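Local atomic coordinates of Ton_1535 (Thermococcus onnurineus, PDB entry 3ZPJ), a protein that is of unknown function but folds as an all-helical alpha-solenoid that contains a left-handed helical turn. Residues D156-I161 against F185-K190; V241-G246 against E271-P276; G246-A251 against D264-A269. All blocks are in the same frame, centred on the assembly; numbering follows the deposited sequence.

Overall arrangement
Contacts 1 and 3 join neighbouring helices of a single-chain alpha-solenoid; contact 2 joins helix 240-256 to the connection after helix 262-271. Contact 1, between helices 151-170 and 174-190, closes first along the chain. Contacts 2 and 3 follow about 41 and 36 Å away, centre to centre, on the opposite side of the chain's centre. These two lie only 9 Å apart, share Gly246 and both use helix 240-256; contact 3, with helix 262-271, is nested inside the loop closed by contact 2. They touch where Leu244 meets Ala269. The long body is thus held by local packings between parts close in sequence, with no direct touch between its two distant places.

Contact 1 (D156-I161 against F185-K190); sequences DGILRI and FDIFDK
Ile158 meets Ile187 where two neighbouring helices pack, the axes of the two short segments 9.2 Å apart at closest approach and their N-to-C directions at 146°, antiparallel but clearly splayed. The CG2 branch of Ile158 touches CG2 of Ile187 at 3.9 Å, the two side chains crossing obliquely. Ile187 also presses against backbone: its CG2 methyl lies 3.5 Å from the carbonyl O of Ile158. With CG1 of Ile187 anti to the carbonyl carbon (chi1 -79°) and CG2 anti to the backbone N, both branches border Ile158, and the longer one runs on so that CD1 meets Ile161. The next residue, Leu159, brings CD2 to CD1 of Phe188 at 3.8 Å and comes more loosely to Ile187 CG2. The same phenylalanine turns its rim to the backbone, and the carbonyl O of Leu159 lies in the ring plane, 3.8 Å from CE1 of Phe188, where the ring hydrogens point. Ile161 completes the row, its CG2 methyl 4.0 Å from Ile187 CD1, at about a right angle to that side chain. No hydrogen bond joins the segments. An alanine in place of Ile187 would lose both branches and is likely to open a gap between the helices, with the CG2 methyls of Ile158 and Ile161 left without this partner. Helix 130-146 backs the first helix, with Phe141, Ile144 and Ile145 against Ile158. Phe188 also touches Arg196 and Ala197 of helix 194-209, so the contact sits inside a continuous row of solenoid helices.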
loop_
_atom_site.group_PDB
_atom_site.type_symbol
_atom_site.label_atom_id
_atom_site.label_comp_id
_atom_site.label_asym_id
_atom_site.label_seq_id
_atom_site.Cartn_x
_atom_site.Cartn_y
_atom_site.Cartn_z
ATOM N N ASP A 156 -8.393 -12.718 19.566
ATOM C CA ASP A 156 -6.967 -12.523 19.313
ATOM C C ASP A 156 -6.541 -13.011 17.930
ATOM O O ASP A 156 -5.732 -12.376 17.271
ATOM C CB ASP A 156 -6.122 -13.173 20.397
ATOM C CG ASP A 156 -6.273 -12.483 21.752
ATOM O OD1 ASP A 156 -7.155 -11.603 21.890
ATOM O OD2 ASP A 156 -5.512 -12.831 22.687
ATOM N N GLY A 157 -7.102 -14.132 17.487
ATOM C CA GLY A 157 -6.808 -14.639 16.160
ATOM C C GLY A 157 -7.172 -13.631 15.072
ATOM O O GLY A 157 -6.371 -13.347 14.185
ATOM N N ILE A 158 -8.383 -13.091 15.147
ATOM C CA ILE A 158 -8.856 -12.141 14.159
ATOM C C ILE A 158 -8.070 -10.814 14.171
ATOM O O ILE A 158 -7.810 -10.248 13.117
ATOM C CB ILE A 158 -10.367 -11.938 14.308
ATOM C CG1 ILE A 158 -11.047 -13.297 14.165
ATOM C CG2 ILE A 158 -10.892 -11.010 13.233
ATOM C CD1 ILE A 158 -12.542 -13.279 14.210
ATOM N N LEU A 159 -7.667 -10.335 15.347
ATOM C CA LEU A 159 -6.870 -9.102 15.427
ATOM C C LEU A 159 -5.516 -9.318 14.771
ATOM O O LEU A 159 -4.941 -8.401 14.159
ATOM C CB LEU A 159 -6.700 -8.630 16.882
ATOM C CG LEU A 159 -7.970 -8.076 17.530
ATOM C CD1 LEU A 159 -7.796 -7.810 19.005
ATOM C CD2 LEU A 159 -8.400 -6.802 16.805
ATOM N N ARG A 160 -4.999 -10.541 14.874
ATOM C CA ARG A 160 -3.732 -10.833 14.217
ATOM C C ARG A 160 -3.868 -10.799 12.671
ATOM O O ARG A 160 -2.955 -10.409 11.963
ATOM C CB ARG A 160 -3.159 -12.149 14.719
ATOM C CG ARG A 160 -1.861 -12.557 14.050
ATOM C CD ARG A 160 -0.703 -11.703 14.514
ATOM N NE ARG A 160 0.563 -12.190 13.964
ATOM C CZ ARG A 160 1.675 -11.468 13.884
ATOM N NH1 ARG A 160 1.688 -10.221 14.322
ATOM N NH2 ARG A 160 2.773 -11.999 13.369
ATOM N N ILE A 161 -5.019 -11.202 12.155
ATOM C CA ILE A 161 -5.280 -11.079 10.725
ATOM C C ILE A 161 -5.289 -9.594 10.360
ATOM O O ILE A 161 -4.685 -9.199 9.376
ATOM C CB ILE A 161 -6.620 -11.690 10.385
ATOM C CG1 ILE A 161 -6.585 -13.184 10.730
ATOM C CG2 ILE A 161 -6.949 -11.498 8.911
ATOM C CD1 ILE A 161 -7.799 -13.929 10.199
ATOM N N PHE A 185 -9.358 -2.347 8.838
ATOM C CA PHE A 185 -10.120 -1.349 9.583
ATOM C C PHE A 185 -11.403 -1.958 10.085
ATOM O O PHE A 185 -11.801 -1.752 11.233
ATOM C CB PHE A 185 -10.506 -0.123 8.742
ATOM C CG PHE A 185 -11.474 0.793 9.452
ATOM C CD1 PHE A 185 -11.015 1.727 10.368
ATOM C CD2 PHE A 185 -12.846 0.687 9.243
ATOM C CE1 PHE A 185 -11.899 2.578 11.046
ATOM C CE2 PHE A 185 -13.739 1.518 9.926
ATOM C CZ PHE A 185 -13.264 2.469 10.824
ATOM N N ASP A 186 -12.077 -2.650 9.184
ATOM C CA ASP A 186 -13.286 -3.382 9.523
ATOM C C ASP A 186 -13.077 -4.255 10.766
ATOM O O ASP A 186 -13.919 -4.277 11.673
ATOM C CB ASP A 186 -13.701 -4.245 8.342
ATOM C CG ASP A 186 -15.154 -4.124 8.030
ATOM O OD1 ASP A 186 -15.500 -3.219 7.236
ATOM O OD2 ASP A 186 -15.944 -4.925 8.578
ATOM N N ILE A 187 -11.935 -4.936 10.815
ATOM C CA ILE A 187 -11.629 -5.861 11.913
ATOM C C ILE A 187 -11.358 -5.095 13.216
ATOM O O ILE A 187 -11.852 -5.473 14.289
ATOM C CB ILE A 187 -10.417 -6.756 11.560
ATOM C CG1 ILE A 187 -10.838 -7.903 10.638
ATOM C CG2 ILE A 187 -9.784 -7.326 12.799
ATOM C CD1 ILE A 187 -9.633 -8.703 10.083
ATOM N N PHE A 188 -10.587 -4.011 13.113
ATOM C CA PHE A 188 -10.210 -3.230 14.279
ATOM C C PHE A 188 -11.397 -2.462 14.838
ATOM O O PHE A 188 -11.502 -2.222 16.051
ATOM C CB PHE A 188 -9.070 -2.281 13.910
ATOM C CG PHE A 188 -7.793 -2.994 13.597
ATOM C CD1 PHE A 188 -7.547 -4.251 14.138
ATOM C CD2 PHE A 188 -6.845 -2.429 12.770
ATOM C CE1 PHE A 188 -6.382 -4.925 13.851
ATOM C CE2 PHE A 188 -5.664 -3.110 12.471
ATOM C CZ PHE A 188 -5.438 -4.347 13.024
ATOM N N ASP A 189 -12.301 -2.091 13.940
ATOM C CA ASP A 189 -13.526 -1.420 14.320
ATOM C C ASP A 189 -14.471 -2.355 15.080
ATOM O O ASP A 189 -14.956 -2.012 16.168
ATOM C CB ASP A 189 -14.228 -0.879 13.081
ATOM C CG ASP A 189 -15.450 -0.056 13.423
ATOM O OD1 ASP A 189 -15.347 0.854 14.277
ATOM O OD2 ASP A 189 -16.521 -0.338 12.847
ATOM N N LYS A 190 -14.748 -3.527 14.506
ATOM C CA LYS A 190 -15.697 -4.456 15.138
ATOM C C LYS A 190 -15.145 -5.027 16.433
ATOM O O LYS A 190 -15.909 -5.375 17.326
ATOM C CB LYS A 190 -16.071 -5.625 14.217
ATOM C CG LYS A 190 -16.648 -5.246 12.876
ATOM C CD LYS A 190 -17.824 -4.302 12.986
ATOM C CE LYS A 190 -18.459 -4.123 11.617
ATOM N NZ LYS A 190 -18.872 -5.443 11.051
#

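Contact 2 (V241-G246 against E271-P276); sequences VMRLIG and ECCESP
Val241 and Pro276 mark where the two backbones draw nearest, with their CA atoms 6.1 Å apart. Segment 241-246 is helical. Segment 271-276 leaves the last turn of helix 262-271 and, from Cys273 to Pro276, runs extended across one side of that helical segment. Both apolar contacts are made on the proline ring: Pro276 CG lies 3.8 Å from Val241 CG1, and CB is equally near that methyl. Leu244, a turn further on, adds a looser touch from CD2 to Pro276 CD at 4.5 Å. Here the fold is an alpha-solenoid, and the segment belongs to the linker that carries the chain from helix 262-271 to helix 280-293. That linker opens with a vicinal disulfide, Cys272 SG to Cys273 SG at 2.0 Å, which closes an eight-membered ring through the peptide between adjacent cysteines and probably stiffens the chain there. Arg243 reaches this ring with an extended chain, CG anti to the backbone N (chi1 -173°). Both sulfurs lie over one face of its guanidinium: Cys273 SG stands 4.3 Å above the plane over the centre, while Cys272 SG is 3.8 Å from Arg243 NH2. The flat group is thus laid on the disulfide, and its charge is met by a salt bridge from NE to OE2 of Glu247. Phe278 of the connection and Ile286 of helix 280-293 pack on Leu244.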
loop_
_atom_site.group_PDB
_atom_site.type_symbol
_atom_site.label_atom_id
_atom_site.label_comp_id
_atom_site.label_asym_id
_atom_site.label_seq_id
_atom_site.Cartn_x
_atom_site.Cartn_y
_atom_site.Cartn_z
ATOM N N VAL A 241 3.666 14.956 -16.440
ATOM C CA VAL A 241 2.326 14.979 -15.879
ATOM C C VAL A 241 2.245 14.207 -14.581
ATOM O O VAL A 241 1.669 14.699 -13.616
ATOM C CB VAL A 241 1.256 14.503 -16.888
ATOM C CG1 VAL A 241 1.213 15.449 -18.068
ATOM C CG2 VAL A 241 1.555 13.088 -17.376
ATOM N N MET A 242 2.830 13.011 -14.538
ATOM C CA MET A 242 2.761 12.201 -13.327
ATOM C C MET A 242 3.482 12.898 -12.177
ATOM O O MET A 242 3.045 12.835 -11.035
ATOM C CB MET A 242 3.316 10.792 -13.550
ATOM C CG MET A 242 2.347 9.855 -14.254
ATOM S SD MET A 242 3.129 8.319 -14.806
ATOM C CE MET A 242 2.626 7.201 -13.506
ATOM N N ARG A 243 4.573 13.583 -12.486
ATOM C CA ARG A 243 5.299 14.329 -11.465
ATOM C C ARG A 243 4.495 15.515 -10.935
ATOM O O ARG A 243 4.594 15.881 -9.765
ATOM C CB ARG A 243 6.635 14.835 -11.996
ATOM C CG ARG A 243 7.463 15.466 -10.906
ATOM C CD ARG A 243 8.818 15.895 -11.376
ATOM N NE ARG A 243 9.307 16.987 -10.540
ATOM C CZ ARG A 243 10.434 17.656 -10.759
ATOM N NH1 ARG A 243 11.211 17.335 -11.789
ATOM N NH2 ARG A 243 10.785 18.638 -9.939
ATOM N N LEU A 244 3.704 16.117 -11.813
ATOM C CA LEU A 244 2.850 17.215 -11.424
ATOM C C LEU A 244 1.743 16.705 -10.505
ATOM O O LEU A 244 1.548 17.231 -9.407
ATOM C CB LEU A 244 2.275 17.909 -12.661
ATOM C CG LEU A 244 1.362 19.117 -12.445
ATOM C CD1 LEU A 244 1.869 19.987 -11.327
ATOM C CD2 LEU A 244 1.278 19.940 -13.737
ATOM N N ILE A 245 1.017 15.687 -10.955
ATOM C CA ILE A 245 -0.080 15.147 -10.168
ATOM C C ILE A 245 0.450 14.687 -8.816
ATOM O O ILE A 245 -0.161 14.942 -7.782
ATOM C CB ILE A 245 -0.789 13.965 -10.876
ATOM C CG1 ILE A 245 -1.897 14.467 -11.797
ATOM C CG2 ILE A 245 -1.442 13.032 -9.864
ATOM C CD1 ILE A 245 -1.418 15.159 -13.007
ATOM N N GLY A 246 1.607 14.040 -8.824
ATOM C CA GLY A 246 2.139 13.452 -7.607
ATOM C C GLY A 246 2.473 14.531 -6.599
ATOM O O GLY A 246 2.166 14.414 -5.408
ATOM N N GLU A 271 6.038 25.843 -10.984
ATOM C CA GLU A 271 7.128 26.768 -11.247
ATOM C C GLU A 271 8.464 26.075 -11.446
ATOM O O GLU A 271 9.462 26.728 -11.713
ATOM C CB GLU A 271 7.228 27.798 -10.121
ATOM C CG GLU A 271 6.008 28.710 -10.031
ATOM C CD GLU A 271 6.011 29.555 -8.779
ATOM O OE1 GLU A 271 6.457 29.039 -7.730
ATOM O OE2 GLU A 271 5.585 30.734 -8.850
ATOM N N CYS A 272 8.485 24.754 -11.327
ATOM C CA CYS A 272 9.731 24.009 -11.467
ATOM C C CYS A 272 10.021 23.721 -12.933
ATOM O O CYS A 272 11.179 23.655 -13.354
ATOM C CB CYS A 272 9.676 22.681 -10.689
ATOM S SG CYS A 272 8.665 21.369 -11.454
ATOM N N CYS A 273 8.960 23.539 -13.710
ATOM C CA CYS A 273 9.103 22.997 -15.050
ATOM C C CYS A 273 8.215 23.725 -16.047
ATOM O O CYS A 273 7.444 24.621 -15.689
ATOM C CB CYS A 273 8.766 21.500 -15.037
ATOM S SG CYS A 273 8.842 20.712 -13.380
ATOM N N GLU A 274 8.338 23.349 -17.311
ATOM C CA GLU A 274 7.403 23.828 -18.307
ATOM C C GLU A 274 6.153 22.985 -18.190
ATOM O O GLU A 274 6.223 21.813 -17.808
ATOM C CB GLU A 274 7.992 23.739 -19.714
ATOM C CG GLU A 274 8.997 24.834 -20.010
ATOM C CD GLU A 274 8.478 26.203 -19.619
ATOM O OE1 GLU A 274 7.368 26.569 -20.064
ATOM O OE2 GLU A 274 9.173 26.907 -18.855
ATOM N N SER A 275 5.011 23.597 -18.485
ATOM C CA SER A 275 3.743 22.889 -18.476
ATOM C C SER A 275 3.820 21.748 -19.480
ATOM O O SER A 275 3.994 21.976 -20.678
ATOM C CB SER A 275 2.590 23.835 -18.828
ATOM O OG SER A 275 2.626 25.007 -18.033
ATOM N N PRO A 276 3.715 20.507 -18.988
ATOM C CA PRO A 276 3.732 19.346 -19.877
ATOM C C PRO A 276 2.486 19.311 -20.753
ATOM O O PRO A 276 1.635 20.205 -20.683
ATOM C CB PRO A 276 3.721 18.165 -18.904
ATOM C CG PRO A 276 3.101 18.707 -17.653
ATOM C CD PRO A 276 3.578 20.122 -17.571
#

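Contact 3 (G246-A251 against D264-A269); sequences GELEVA and DVVDKA
Glu247 lies across Ala269, near the C-terminal end of segment 264-269, in an almost antiparallel helix pair, the short axes 8.8 Å apart at closest approach and directed at 168° to each other. Glu247 CB touches the methyl of Ala269 at 3.8 Å, and the chain then stretches on past CG, carrying the carboxylate alongside the small residue. Glu247 OE1 comes within 3.2 Å of both CA and CB of Ala269, a close approach consistent with the small side chain there. The other oxygen faces charge: Glu247 OE2 pairs with Lys268 NZ over 3.6 Å, a long salt bridge in which the two side chains meet at about a right angle. Lys268 gets there from a chain bent at its end (chi4 -51°). A stronger partner of Glu247 OE2 is Arg243, whose NE makes a salt bridge one turn back on the same helix, so the buried carboxylate probably offsets two nearby positive groups. Val265 enters from the opposite helix a turn before Ala269. Its CG1 branch, anti to the backbone N (chi1 175°), sits 3.7 Å from the carbonyl O of Glu247 and also borders the methyl of Ala251. That methyl is held more closely by the next residue, with Ala251 CB 3.5 Å from Val266 CG2. Leu248 closes the other flank, CD2 to Val266 CG2 at 4.2 Å, and packs onward against Leu289 and Leu293 of helix 280-293, while Leu231 of helix 227-237 touches Val265. With Ala251 against Val265 and Val266, and Ala269 against Glu247 and Leu248, the two successive, nearly antiparallel helices form the close helical hairpin from which alpha-solenoids are built.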
loop_
_atom_site.group_PDB
_atom_site.type_symbol
_atom_site.label_atom_id
_atom_site.label_comp_id
_atom_site.label_asym_id
_atom_site.label_seq_id
_atom_site.Cartn_x
_atom_site.Cartn_y
_atom_site.Cartn_z
ATOM N N GLY A 246 1.607 14.040 -8.824
ATOM C CA GLY A 246 2.139 13.452 -7.607
ATOM C C GLY A 246 2.473 14.531 -6.599
ATOM O O GLY A 246 2.166 14.414 -5.408
ATOM N N GLU A 247 3.097 15.598 -7.077
ATOM C CA GLU A 247 3.425 16.709 -6.197
ATOM C C GLU A 247 2.151 17.340 -5.634
ATOM O O GLU A 247 2.084 17.646 -4.448
ATOM C CB GLU A 247 4.346 17.712 -6.895
ATOM C CG GLU A 247 5.779 17.179 -7.087
ATOM C CD GLU A 247 6.679 18.082 -7.933
ATOM O OE1 GLU A 247 6.173 18.997 -8.619
ATOM O OE2 GLU A 247 7.909 17.873 -7.917
ATOM N N LEU A 248 1.120 17.476 -6.467
ATOM C CA LEU A 248 -0.160 18.015 -6.012
ATOM C C LEU A 248 -0.852 17.131 -4.977
ATOM O O LEU A 248 -1.398 17.633 -3.990
ATOM C CB LEU A 248 -1.093 18.283 -7.193
ATOM C CG LEU A 248 -0.574 19.390 -8.114
ATOM C CD1 LEU A 248 -1.497 19.648 -9.297
ATOM C CD2 LEU A 248 -0.404 20.653 -7.315
ATOM N N GLU A 249 -0.838 15.820 -5.208
ATOM C CA GLU A 249 -1.417 14.886 -4.261
ATOM C C GLU A 249 -0.693 15.027 -2.925
ATOM O O GLU A 249 -1.314 15.010 -1.866
ATOM C CB GLU A 249 -1.347 13.433 -4.793
ATOM C CG GLU A 249 -2.206 13.192 -6.039
ATOM C CD GLU A 249 -2.248 11.727 -6.509
ATOM O OE1 GLU A 249 -1.221 11.017 -6.396
ATOM O OE2 GLU A 249 -3.315 11.302 -7.024
ATOM N N VAL A 250 0.622 15.196 -2.976
ATOM C CA VAL A 250 1.382 15.342 -1.750
ATOM C C VAL A 250 1.031 16.646 -1.047
ATOM O O VAL A 250 0.833 16.668 0.168
ATOM C CB VAL A 250 2.891 15.236 -1.995
ATOM C CG1 VAL A 250 3.664 15.865 -0.846
ATOM C CG2 VAL A 250 3.269 13.783 -2.133
ATOM N N ALA A 251 0.920 17.725 -1.811
ATOM C CA ALA A 251 0.536 19.008 -1.232
ATOM C C ALA A 251 -0.818 18.853 -0.538
ATOM O O ALA A 251 -1.039 19.386 0.544
ATOM C CB ALA A 251 0.473 20.080 -2.297
ATOM N N ASP A 264 3.812 26.033 -0.542
ATOM C CA ASP A 264 5.067 26.037 -1.271
ATOM C C ASP A 264 5.151 24.915 -2.307
ATOM O O ASP A 264 5.591 25.154 -3.440
ATOM C CB ASP A 264 6.258 25.959 -0.310
ATOM C CG ASP A 264 6.321 27.146 0.650
ATOM O OD1 ASP A 264 5.910 28.268 0.267
ATOM O OD2 ASP A 264 6.780 26.948 1.799
ATOM N N VAL A 265 4.741 23.700 -1.927
ATOM C CA VAL A 265 4.897 22.559 -2.822
ATOM C C VAL A 265 4.094 22.757 -4.104
ATOM O O VAL A 265 4.529 22.372 -5.195
ATOM C CB VAL A 265 4.461 21.236 -2.166
ATOM C CG1 VAL A 265 4.520 20.108 -3.190
ATOM C CG2 VAL A 265 5.352 20.920 -0.949
ATOM N N VAL A 266 2.926 23.373 -3.960
ATOM C CA VAL A 266 2.030 23.635 -5.081
ATOM C C VAL A 266 2.663 24.620 -6.059
ATOM O O VAL A 266 2.642 24.422 -7.280
ATOM C CB VAL A 266 0.717 24.242 -4.571
ATOM C CG1 VAL A 266 -0.026 24.941 -5.688
ATOM C CG2 VAL A 266 -0.151 23.172 -3.917
ATOM N N ASP A 267 3.227 25.692 -5.523
ATOM C CA ASP A 267 3.818 26.697 -6.401
ATOM C C ASP A 267 4.992 26.091 -7.140
ATOM O O ASP A 267 5.133 26.272 -8.338
ATOM C CB ASP A 267 4.224 27.948 -5.627
ATOM C CG ASP A 267 3.026 28.754 -5.178
ATOM O OD1 ASP A 267 1.908 28.431 -5.641
ATOM O OD2 ASP A 267 3.197 29.704 -4.379
ATOM N N LYS A 268 5.792 25.309 -6.425
ATOM C CA LYS A 268 6.960 24.694 -7.022
ATOM C C LYS A 268 6.566 23.675 -8.079
ATOM O O LYS A 268 7.250 23.521 -9.083
ATOM C CB LYS A 268 7.833 24.027 -5.962
ATOM C CG LYS A 268 9.118 23.463 -6.538
ATOM C CD LYS A 268 9.838 22.531 -5.588
ATOM C CE LYS A 268 10.699 21.557 -6.378
ATOM N NZ LYS A 268 9.910 20.878 -7.466
ATOM N N ALA A 269 5.450 22.991 -7.861
ATOM C CA ALA A 269 5.012 21.955 -8.791
ATOM C C ALA A 269 4.699 22.502 -10.183
ATOM O O ALA A 269 4.722 21.749 -11.157
ATOM C CB ALA A 269 3.818 21.201 -8.236
#